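N-terminal acetyltransferase-like protein (Chaetomium thermophilum, PDB 5NNP) probably serves as the auxiliary, helical-repeat subunit of an N-terminal acetyltransferase complex of the NatA type. Local coordinates at residues 202-207 with 232-237; 239-244 with 263-268. One frame throughout, in Å; residues are numbered along the deposited sequence.

Overall arrangement
Coming from the N terminus, the chain leaves helix 185-200, turns at the start of contact 1 into helix 204-214, and comes back along helix 221-234, whose far end closes the contact over a 24-residue excursion. After a short turn it enters helix 238-251, and helix 256-265 returns to close contact 2 over 18 residues. The two contacts are therefore in series, neither nested nor crossed, each joining the start of one helix to the end of the next. Their centres lie about 14 Å apart, and they touch where Leu-232 packs on Glu-240 and Ala-241. Together they link four successive helices of a tetratricopeptide-like helical stack.

Contact 1 (202-207 with 232-237); sequences GDIERA and LSKLAR
Ile-204 and Leu-235 make the tight part of this contact. The CG2 methyl of Ile-204 lies against the fork of the leucine, 3.9 Å from Leu-235 CG and 4.0 Å from Leu-235 CD2. It gets there because that branch stands anti to the backbone N of Ile-204 (chi1 -59°, measured to CG1), which sends CG1 to the other side. The two side chains meet at a slant. Lys-234 comes nearest the same methyl with its CB, 4.3 Å from Ile-204 CG2, and its extended chain then runs on loosely alongside the CD1 end of Ile-204.

The other side is looser and wet. Glu-205 starts out past the partner, with CG anti to its own backbone N, and a bend at chi2 (74°) then brings the carboxylate across the leucine at nearly a right angle, Glu-205 OE1 lying 4.1 Å from Leu-235 CD2. A water spans the gap to Arg-237, donating to Glu-205 OE1 (2.9 Å) and accepting from Arg-237 NH1 (3.0 Å), a soft link between opposite charges. Leu-232 CD2 lies over the rim of one face of the Arg-237 guanidinium, and NH2 of Arg-237 forms a salt bridge to Glu-240; together these limit how the group can turn.

Both segments are turns between helices. Gly-202 ends one helix with a Schellman motif and Asp-203 begins the next; Ala-236 and Arg-237 do the same. Asp-203 N-caps helix 204-214 through a weak bond from Arg-206 N to its OD2, while its OD1 takes a salt bridge from Arg-206 NH1. The contact joins the start of helix 204-214 to the end of helix 221-234, consistent with consecutive antiparallel helices of a tetratricopeptide-like array. Ile-204 also rests on Ala-199 of helix 185-200, and Leu-232 packs on helix 238-251.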
loop_
_atom_site.group_PDB
_atom_site.type_symbol
_atom_site.label_atom_id
_atom_site.label_comp_id
_atom_site.label_asym_id
_atom_site.label_seq_id
_atom_site.Cartn_x
_atom_site.Cartn_y
_atom_site.Cartn_z
ATOM N N GLY A 202 21.045 14.529 -9.108
ATOM C CA GLY A 202 20.985 15.900 -8.618
ATOM C C GLY A 202 21.297 16.931 -9.678
ATOM O O GLY A 202 21.480 18.107 -9.380
ATOM N N ASP A 203 21.358 16.476 -10.925
ATOM C CA ASP A 203 21.680 17.332 -12.058
ATOM C C ASP A 203 20.410 17.799 -12.766
ATOM O O ASP A 203 20.093 17.336 -13.859
ATOM C CB ASP A 203 22.575 16.581 -13.031
ATOM C CG ASP A 203 23.508 17.494 -13.791
ATOM O OD1 ASP A 203 24.623 17.036 -14.123
ATOM O OD2 ASP A 203 23.128 18.656 -14.059
ATOM N N ILE A 204 19.677 18.708 -12.134
ATOM C CA ILE A 204 18.388 19.127 -12.658
ATOM C C ILE A 204 18.551 19.848 -13.992
ATOM O O ILE A 204 17.718 19.741 -14.884
ATOM C CB ILE A 204 17.646 20.030 -11.658
ATOM C CG1 ILE A 204 17.445 19.285 -10.334
ATOM C CG2 ILE A 204 16.313 20.466 -12.230
ATOM C CD1 ILE A 204 16.776 17.948 -10.495
ATOM N N GLU A 205 19.639 20.580 -14.126
ATOM C CA GLU A 205 19.943 21.245 -15.381
ATOM C C GLU A 205 20.027 20.236 -16.533
ATOM O O GLU A 205 19.477 20.445 -17.609
ATOM C CB GLU A 205 21.254 22.014 -15.247
ATOM C CG GLU A 205 21.722 22.686 -16.517
ATOM C CD GLU A 205 20.901 23.907 -16.848
ATOM O OE1 GLU A 205 20.399 24.543 -15.900
ATOM O OE2 GLU A 205 20.756 24.225 -18.049
ATOM N N ARG A 206 20.722 19.133 -16.301
ATOM C CA ARG A 206 20.950 18.167 -17.360
ATOM C C ARG A 206 19.706 17.344 -17.649
ATOM O O ARG A 206 19.448 16.977 -18.799
ATOM C CB ARG A 206 22.104 17.247 -16.990
ATOM C CG ARG A 206 22.792 16.632 -18.180
ATOM C CD ARG A 206 24.008 15.882 -17.735
ATOM N NE ARG A 206 23.785 14.440 -17.684
ATOM C CZ ARG A 206 23.943 13.703 -16.593
ATOM N NH1 ARG A 206 24.313 14.266 -15.446
ATOM N NH2 ARG A 206 23.741 12.403 -16.654
ATOM N N ALA A 207 18.941 17.050 -16.605
ATOM C CA ALA A 207 17.732 16.258 -16.749
ATOM C C ALA A 207 16.682 16.984 -17.596
ATOM O O ALA A 207 15.951 16.349 -18.369
ATOM C CB ALA A 207 17.165 15.899 -15.375
ATOM N N LEU A 232 11.698 22.930 -14.260
ATOM C CA LEU A 232 11.654 24.362 -14.514
ATOM C C LEU A 232 11.511 25.131 -13.206
ATOM O O LEU A 232 12.182 26.144 -13.006
ATOM C CB LEU A 232 10.508 24.723 -15.456
ATOM C CG LEU A 232 10.654 24.352 -16.930
ATOM C CD1 LEU A 232 9.385 24.707 -17.691
ATOM C CD2 LEU A 232 11.863 25.034 -17.562
ATOM N N SER A 233 10.655 24.644 -12.307
ATOM C CA SER A 233 10.422 25.362 -11.056
ATOM C C SER A 233 11.687 25.361 -10.203
ATOM O O SER A 233 12.086 26.404 -9.690
ATOM C CB SER A 233 9.240 24.781 -10.279
ATOM O OG SER A 233 9.399 23.402 -10.026
ATOM N N LYS A 234 12.329 24.206 -10.075
ATOM C CA LYS A 234 13.596 24.116 -9.346
ATOM C C LYS A 234 14.708 24.968 -9.948
ATOM O O LYS A 234 15.617 25.379 -9.238
ATOM C CB LYS A 234 14.064 22.665 -9.272
ATOM C CG LYS A 234 13.194 21.802 -8.395
ATOM C CD LYS A 234 13.700 20.390 -8.391
ATOM C CE LYS A 234 12.975 19.531 -7.388
ATOM N NZ LYS A 234 13.594 18.177 -7.389
ATOM N N LEU A 235 14.645 25.230 -11.249
ATOM C CA LEU A 235 15.646 26.073 -11.893
ATOM C C LEU A 235 15.238 27.544 -11.841
ATOM O O LEU A 235 15.942 28.411 -12.356
ATOM C CB LEU A 235 15.870 25.627 -13.334
ATOM C CG LEU A 235 16.432 24.205 -13.438
ATOM C CD1 LEU A 235 16.514 23.729 -14.879
ATOM C CD2 LEU A 235 17.788 24.158 -12.798
ATOM N N ALA A 236 14.105 27.821 -11.201
ATOM C CA ALA A 236 13.619 29.192 -11.020
ATOM C C ALA A 236 13.331 29.849 -12.358
ATOM O O ALA A 236 13.445 31.062 -12.513
ATOM C CB ALA A 236 14.609 30.005 -10.239
ATOM N N ARG A 237 12.949 29.022 -13.320
ATOM C CA ARG A 237 12.539 29.487 -14.634
ATOM C C ARG A 237 11.024 29.663 -14.636
ATOM O O ARG A 237 10.280 28.819 -15.133
ATOM C CB ARG A 237 13.031 28.504 -15.699
ATOM C CG ARG A 237 14.559 28.513 -15.751
ATOM C CD ARG A 237 15.160 27.422 -16.590
ATOM N NE ARG A 237 14.655 27.455 -17.953
ATOM C CZ ARG A 237 15.129 26.700 -18.937
ATOM N NH1 ARG A 237 16.136 25.860 -18.711
ATOM N NH2 ARG A 237 14.594 26.787 -20.147
HETATM O O HOH W 1 18.338 26.379 -16.685
#

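Contact 2 (239-244 with 263-268); sequences DEAAKA and ISALDI
The methyl of Ala-265 is the bump here, and the hollow it enters is a shallow saddle on helix 238-251 formed by the backbone between Ala-241 and Ala-242. Ala-265 CB sits 3.6 Å from both the N and the CA of Ala-242, with Ala-241 C a little further off at 4.2 Å. The walls of the saddle are the two alanine methyls: Ala-242 CB stands 3.8 Å from Ala-265 CB, and Ala-241 CB is 4.3 Å from it. Because all three side chains are single methyls, the backbones come very close, the CA atoms of Ala-242 and Ala-265 being just 5.0 Å apart. Such close packing through small residues is consistent with the helical hairpins of a tetratricopeptide-like array.

A second, smaller bump extends the fit. Leu-266 leaves its backbone pointing past the partner, but with CD1 anti to CA (chi2 178°) the other branch, CD2, is turned to Ala-242 CB at 4.3 Å. The Ala-265 methyl and this branch meet the Ala-242 methyl from directions about a right angle apart, forming a corner around it, with Leu-266 the looser of the two. The side chains that meet are all apolar, and the Ala-265 methyl also rests on backbone atoms.

Beyond Leu-266 the chain turns off in a Schellman motif at Asp-267, whose positive phi lets the chain reverse. Its carboxylate forms a salt bridge to Lys-238, just ahead of the other segment, which would probably offset the like charge of Asp-239 nearby.

Around this pair, Leu-232 of helix 221-234 packs on Ala-241, and Val-279 of helix 273-286 meets Leu-266. Outside the contact itself, Lys-243 of helix 238-251 forms a salt bridge to an acidic side chain on the chain of another protein in the assembly.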
loop_
_atom_site.group_PDB
_atom_site.type_symbol
_atom_site.label_atom_id
_atom_site.label_comp_id
_atom_site.label_asym_id
_atom_site.label_seq_id
_atom_site.Cartn_x
_atom_site.Cartn_y
_atom_site.Cartn_z
ATOM N N ASP A 239 8.458 31.986 -15.672
ATOM C CA ASP A 239 7.579 32.139 -16.828
ATOM C C ASP A 239 7.283 30.791 -17.467
ATOM O O ASP A 239 6.129 30.463 -17.749
ATOM C CB ASP A 239 8.195 33.070 -17.875
ATOM C CG ASP A 239 8.209 34.526 -17.438
ATOM O OD1 ASP A 239 7.564 34.871 -16.425
ATOM O OD2 ASP A 239 8.864 35.337 -18.125
ATOM N N GLU A 240 8.333 30.010 -17.695
ATOM C CA GLU A 240 8.188 28.714 -18.334
ATOM C C GLU A 240 7.488 27.702 -17.425
ATOM O O GLU A 240 6.696 26.882 -17.896
ATOM C CB GLU A 240 9.556 28.183 -18.755
ATOM C CG GLU A 240 10.350 29.145 -19.631
ATOM C CD GLU A 240 11.841 28.824 -19.640
ATOM O OE1 GLU A 240 12.560 29.333 -18.755
ATOM O OE2 GLU A 240 12.296 28.052 -20.515
ATOM N N ALA A 241 7.782 27.748 -16.126
ATOM C CA ALA A 241 7.141 26.825 -15.194
ATOM C C ALA A 241 5.660 27.144 -15.101
ATOM O O ALA A 241 4.830 26.249 -14.970
ATOM C CB ALA A 241 7.787 26.889 -13.826
ATOM N N ALA A 242 5.342 28.433 -15.175
ATOM C CA ALA A 242 3.962 28.888 -15.193
ATOM C C ALA A 242 3.223 28.225 -16.334
ATOM O O ALA A 242 2.164 27.633 -16.138
ATOM C CB ALA A 242 3.894 30.397 -15.319
ATOM N N LYS A 243 3.798 28.299 -17.527
ATOM C CA LYS A 243 3.171 27.689 -18.690
ATOM C C LYS A 243 3.004 26.180 -18.514
ATOM O O LYS A 243 2.032 25.588 -18.994
ATOM C CB LYS A 243 3.975 27.984 -19.958
ATOM C CG LYS A 243 3.327 27.428 -21.218
ATOM C CD LYS A 243 3.976 27.941 -22.489
ATOM C CE LYS A 243 3.133 27.575 -23.705
ATOM N NZ LYS A 243 3.734 28.093 -24.968
ATOM N N ALA A 244 3.945 25.568 -17.804
ATOM C CA ALA A 244 3.949 24.122 -17.617
ATOM C C ALA A 244 2.861 23.665 -16.662
ATOM O O ALA A 244 2.218 22.641 -16.887
ATOM C CB ALA A 244 5.311 23.660 -17.118
ATOM N N ILE A 263 0.643 29.278 -9.108
ATOM C CA ILE A 263 0.582 30.463 -8.274
ATOM C C ILE A 263 1.971 30.911 -7.794
ATOM O O ILE A 263 2.279 32.108 -7.761
ATOM C CB ILE A 263 -0.354 30.215 -7.090
ATOM C CG1 ILE A 263 -1.804 30.283 -7.584
ATOM C CG2 ILE A 263 -0.102 31.222 -5.990
ATOM C CD1 ILE A 263 -2.804 29.669 -6.645
ATOM N N SER A 264 2.818 29.952 -7.448
ATOM C CA SER A 264 4.202 30.273 -7.132
ATOM C C SER A 264 4.924 30.864 -8.346
ATOM O O SER A 264 5.648 31.852 -8.235
ATOM C CB SER A 264 4.938 29.035 -6.644
ATOM O OG SER A 264 6.242 29.387 -6.229
ATOM N N ALA A 265 4.708 30.262 -9.509
ATOM C CA ALA A 265 5.412 30.674 -10.720
ATOM C C ALA A 265 5.036 32.088 -11.164
ATOM O O ALA A 265 5.810 32.761 -11.846
ATOM C CB ALA A 265 5.139 29.682 -11.849
ATOM N N LEU A 266 3.838 32.521 -10.788
ATOM C CA LEU A 266 3.353 33.847 -11.134
ATOM C C LEU A 266 3.869 34.884 -10.153
ATOM O O LEU A 266 3.683 36.087 -10.358
ATOM C CB LEU A 266 1.828 33.877 -11.151
ATOM C CG LEU A 266 1.137 33.091 -12.263
ATOM C CD1 LEU A 266 -0.376 33.190 -12.118
ATOM C CD2 LEU A 266 1.576 33.606 -13.616
ATOM N N ASP A 267 4.516 34.414 -9.089
ATOM C CA ASP A 267 5.030 35.300 -8.049
ATOM C C ASP A 267 3.897 36.035 -7.355
ATOM O O ASP A 267 3.934 37.250 -7.207
ATOM C CB ASP A 267 6.030 36.310 -8.629
ATOM C CG ASP A 267 7.415 35.718 -8.811
ATOM O OD1 ASP A 267 7.849 34.944 -7.928
ATOM O OD2 ASP A 267 8.072 36.021 -9.834
ATOM N N ILE A 268 2.883 35.291 -6.935
ATOM C CA ILE A 268 1.742 35.873 -6.225
ATOM C C ILE A 268 1.863 35.532 -4.745
ATOM O O ILE A 268 2.036 34.367 -4.389
ATOM C CB ILE A 268 0.401 35.362 -6.789
ATOM C CG1 ILE A 268 0.300 35.713 -8.271
ATOM C CG2 ILE A 268 -0.781 35.952 -6.025
ATOM C CD1 ILE A 268 -1.005 35.309 -8.905
#